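Oxidoreductase, NAD-binding/iron-sulfur cluster-binding protein (Nitratireductor pacificus pht-3B, PDB 6ZXU) is a catabolic reductive dehalogenase that carries cobalamin and two [4Fe-4S] clusters, and probably uses them to remove halogen atoms from organic substrates by reduction. Local coordinates at residues A[679-682]-A[683-686]; A[177-180]-A[181-185]. One frame throughout, in Å; residues are numbered along the deposited sequence.

Contact 1: A[679-682]-A[683-686]; sequences MYPP and RLQP
Leu684 N donates to Pro681 O at 2.8 Å and Gln685 N to Pro682 O at 3.1 Å, two successive i to i+3 bonds that define a short 3-10 turn at Pro682 and Arg683 within a long loop. Two waters add bridges: one donates to Pro682 O and Gln685 O, the other donates to Tyr680 O and accepts from Gln685 NE2. In Gln685, chi1 (-71°) sets CG anti to the carbonyl carbon, 3.5 Å from Tyr680 O, and the bend at chi2 (-77°) turns the amide toward the water. The amide also makes weak hydrogen bonds to Arg320 and Gly315, and the side chain packs on Phe317 and lies about 4 Å from the bound cobalamin. With an alanine here, the water at Tyr680 O would be likely to lose its amide partner and the packing against Phe317 would probably be reduced. Farther out, Leu684 supplies most of the packing. It crosses Tyr680 at about a right angle; Leu684 CB sits 3.9 Å from Tyr680 CD1, at the edge of the ring and near its plane, and Tyr680 OH is hydrogen-bonded to Glu573. Leu684 CD2 lies on one face of the Arg683 guanidinium, offset toward its rim, and Arg683 NH1 forms a salt bridge with Glu706. The other methyl, Leu684 CD1, approaches Pro681 CD at 4.3 Å and lies 3.6 Å from Met679 O.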
loop_
_atom_site.group_PDB
_atom_site.type_symbol
_atom_site.label_atom_id
_atom_site.label_comp_id
_atom_site.label_asym_id
_atom_site.label_seq_id
_atom_site.Cartn_x
_atom_site.Cartn_y
_atom_site.Cartn_z
ATOM N N MET A 679 -17.350 -21.268 8.781
ATOM C CA MET A 679 -17.603 -20.277 7.734
ATOM C C MET A 679 -18.882 -19.510 8.058
ATOM O O MET A 679 -19.761 -20.041 8.701
ATOM C CB MET A 679 -17.697 -20.895 6.352
ATOM C CG MET A 679 -18.746 -21.931 6.207
ATOM S SD MET A 679 -19.194 -22.373 4.542
ATOM C CE MET A 679 -17.674 -22.546 3.617
ATOM N N TYR A 680 -18.981 -18.299 7.571
ATOM C CA TYR A 680 -20.095 -17.451 7.928
ATOM C C TYR A 680 -20.663 -16.830 6.657
ATOM O O TYR A 680 -20.473 -15.636 6.399
ATOM C CB TYR A 680 -19.682 -16.405 8.929
ATOM C CG TYR A 680 -19.220 -17.005 10.214
ATOM C CD1 TYR A 680 -20.107 -17.491 11.130
ATOM C CD2 TYR A 680 -17.872 -17.219 10.450
ATOM C CE1 TYR A 680 -19.697 -18.114 12.297
ATOM C CE2 TYR A 680 -17.435 -17.896 11.593
ATOM C CZ TYR A 680 -18.386 -18.341 12.521
ATOM O OH TYR A 680 -17.946 -18.970 13.716
ATOM N N PRO A 681 -21.413 -17.646 5.882
ATOM C CA PRO A 681 -22.099 -17.085 4.732
ATOM C C PRO A 681 -23.268 -16.249 5.224
ATOM O O PRO A 681 -23.539 -16.247 6.401
ATOM C CB PRO A 681 -22.554 -18.324 3.967
ATOM C CG PRO A 681 -22.691 -19.361 5.021
ATOM C CD PRO A 681 -21.656 -19.080 6.029
ATOM N N PRO A 682 -23.984 -15.548 4.305
ATOM C CA PRO A 682 -25.093 -14.692 4.740
ATOM C C PRO A 682 -26.054 -15.246 5.788
ATOM O O PRO A 682 -26.480 -14.503 6.682
ATOM C CB PRO A 682 -25.795 -14.363 3.431
ATOM C CG PRO A 682 -24.631 -14.259 2.488
ATOM C CD PRO A 682 -23.723 -15.376 2.866
ATOM N N ARG A 683 -26.385 -16.507 5.737
ATOM C CA ARG A 683 -27.287 -16.957 6.758
ATOM C C ARG A 683 -26.778 -16.878 8.176
ATOM O O ARG A 683 -27.572 -16.932 9.080
ATOM C CB ARG A 683 -27.777 -18.354 6.478
ATOM C CG ARG A 683 -26.816 -19.442 6.532
ATOM C CD ARG A 683 -27.523 -20.782 6.186
ATOM N NE ARG A 683 -28.354 -21.193 7.300
ATOM C CZ ARG A 683 -27.961 -21.939 8.315
ATOM N NH1 ARG A 683 -26.758 -22.462 8.312
ATOM N NH2 ARG A 683 -28.767 -22.147 9.364
ATOM N N LEU A 684 -25.454 -16.837 8.376
ATOM C CA LEU A 684 -24.866 -16.767 9.707
ATOM C C LEU A 684 -24.304 -15.403 9.996
ATOM O O LEU A 684 -23.503 -15.254 10.931
ATOM C CB LEU A 684 -23.801 -17.855 9.862
ATOM C CG LEU A 684 -24.350 -19.297 9.741
ATOM C CD1 LEU A 684 -23.209 -20.308 9.854
ATOM C CD2 LEU A 684 -25.326 -19.528 10.889
ATOM N N GLN A 685 -24.716 -14.409 9.222
ATOM C CA GLN A 685 -24.314 -13.052 9.370
ATOM C C GLN A 685 -25.495 -12.245 9.969
ATOM O O GLN A 685 -26.616 -12.668 9.824
ATOM C CB GLN A 685 -23.916 -12.485 8.016
ATOM C CG GLN A 685 -22.599 -13.065 7.500
ATOM C CD GLN A 685 -21.377 -12.454 8.187
ATOM O OE1 GLN A 685 -21.333 -12.347 9.383
ATOM N NE2 GLN A 685 -20.346 -12.092 7.392
ATOM N N PRO A 686 -25.230 -11.062 10.540
ATOM C CA PRO A 686 -26.326 -10.104 10.845
ATOM C C PRO A 686 -27.029 -9.768 9.543
ATOM O O PRO A 686 -26.373 -9.522 8.516
ATOM C CB PRO A 686 -25.605 -8.866 11.351
ATOM C CG PRO A 686 -24.208 -9.317 11.664
ATOM C CD PRO A 686 -23.896 -10.475 10.828
HETATM O O HOH W 1 -20.771 -13.489 4.648
HETATM O O HOH W 2 -28.655 -12.799 7.741
#

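Contact 2: A[177-180]-A[181-185]; sequences AEIA and AILSG
Ala177 O accepts from Ala181 N at 2.9 Å, the first of four consecutive i to i+4 backbone bonds here that identify these residues as one uninterrupted alpha-helical run. Glu178 O takes Ile182 N, Ile179 O takes Leu183 N and Ala180 O takes Ser184 N. The third is the straightest, with an N-H...O angle of 165°; Ile182 N also makes a weak bond to Ile179 O.

Among side-chain polar groups, Ser184 turns back onto the helix. Its OG sits between its own backbone N and carbonyl carbon (chi1 69°), which brings Ser184 OG 2.9 Å from Ala180 O and 3.2 Å from Ala181 O; Leu88 O is a further, weak hydrogen-bond partner. Glu178 carries the charge: OE2 forms a salt bridge with Arg455 and OE1 one with Arg175, so both carboxylate oxygens have a cationic partner in this buried setting.

Side-chain packing follows the same four-residue spacing. Ile179 and Leu183, the apolar pair, run alongside each other in the same direction, with Ile179 CG2 3.7 Å from Leu183 CD1. Ile182 likewise runs beside Glu178, and Ile182 CD1 is 3.9 Å from Glu178 OE2, so a methyl borders the carboxylate.

These pairs serve different faces of helix 168-190. Ile179, Ala180 and Leu183 pack on Phe146, Val148 and Leu144 of strand 142-149, joining the helix to its antiparallel sheet, while Glu178 and Ile182 meet helix 342-354 through Leu350 and helix 445-469 through Met454.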
loop_
_atom_site.group_PDB
_atom_site.type_symbol
_atom_site.label_atom_id
_atom_site.label_comp_id
_atom_site.label_asym_id
_atom_site.label_seq_id
_atom_site.Cartn_x
_atom_site.Cartn_y
_atom_site.Cartn_z
ATOM N N ALA A 177 3.902 16.770 1.351
ATOM C CA ALA A 177 3.144 17.144 2.525
ATOM C C ALA A 177 2.681 15.947 3.277
ATOM O O ALA A 177 2.702 15.891 4.467
ATOM C CB ALA A 177 1.977 17.973 2.094
ATOM N N GLU A 178 2.195 14.960 2.542
ATOM C CA GLU A 178 1.763 13.713 3.134
ATOM C C GLU A 178 2.858 13.068 3.964
ATOM O O GLU A 178 2.659 12.730 5.147
ATOM C CB GLU A 178 1.407 12.747 2.000
ATOM C CG GLU A 178 0.918 11.379 2.456
ATOM C CD GLU A 178 1.443 10.235 1.547
ATOM O OE1 GLU A 178 1.015 10.107 0.361
ATOM O OE2 GLU A 178 2.324 9.431 1.999
ATOM N N ILE A 179 4.020 12.846 3.362
ATOM C CA ILE A 179 5.159 12.241 4.055
ATOM C C ILE A 179 5.603 13.102 5.241
ATOM O O ILE A 179 5.811 12.610 6.334
ATOM C CB ILE A 179 6.349 11.996 3.079
ATOM C CG1 ILE A 179 5.900 11.018 2.004
ATOM C CG2 ILE A 179 7.568 11.533 3.854
ATOM C CD1 ILE A 179 6.920 10.787 0.922
ATOM N N ALA A 180 5.701 14.416 5.052
ATOM C CA ALA A 180 6.118 15.321 6.175
ATOM C C ALA A 180 5.164 15.304 7.357
ATOM O O ALA A 180 5.589 15.355 8.498
ATOM C CB ALA A 180 6.276 16.743 5.655
ATOM N N ALA A 181 3.854 15.218 7.080
ATOM C CA ALA A 181 2.815 15.133 8.106
ATOM C C ALA A 181 2.897 13.840 8.863
ATOM O O ALA A 181 2.820 13.853 10.095
ATOM C CB ALA A 181 1.428 15.257 7.485
ATOM N N ILE A 182 3.200 12.737 8.169
ATOM C CA ILE A 182 3.246 11.442 8.826
ATOM C C ILE A 182 4.497 11.372 9.705
ATOM O O ILE A 182 4.435 10.931 10.834
ATOM C CB ILE A 182 3.201 10.303 7.793
ATOM C CG1 ILE A 182 1.847 10.246 7.138
ATOM C CG2 ILE A 182 3.488 9.008 8.512
ATOM C CD1 ILE A 182 1.839 9.371 5.890
ATOM N N LEU A 183 5.630 11.811 9.157
ATOM C CA LEU A 183 6.861 11.706 9.847
ATOM C C LEU A 183 6.961 12.641 11.044
ATOM O O LEU A 183 7.457 12.248 12.079
ATOM C CB LEU A 183 8.041 11.892 8.930
ATOM C CG LEU A 183 8.331 10.764 7.885
ATOM C CD1 LEU A 183 9.490 11.166 7.033
ATOM C CD2 LEU A 183 8.584 9.448 8.598
ATOM N N SER A 184 6.495 13.867 10.888
ATOM C CA SER A 184 6.407 14.791 12.016
ATOM C C SER A 184 5.500 14.282 13.078
ATOM O O SER A 184 5.840 14.313 14.277
ATOM C CB SER A 184 6.014 16.176 11.544
ATOM O OG SER A 184 4.700 16.260 11.069
ATOM N N GLY A 185 4.358 13.696 12.682
ATOM C CA GLY A 185 3.493 13.104 13.677
ATOM C C GLY A 185 4.052 11.932 14.380
ATOM O O GLY A 185 3.807 11.735 15.561
#

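Contact 2 comes first along the chain, on helix 168-190, and contact 1 follows some five hundred residues later, in the loop between helices 671-674 and 700-709. Their centres are about 41 Å apart and their nearest atoms about 31 Å, so they do not touch; nor do they share a helix, strand or sheet. The centre of contact 2 lies about 16 Å from the chain centre, away from the annotated sites, where its helix packs against the sheet containing strand 142-149. Contact 1 is more peripheral, its centre about 29 Å from the chain centre, yet it borders the cobalamin pocket. One is thus regular internal packing, the other an irregular late-chain segment contributing to the cofactor's surroundings.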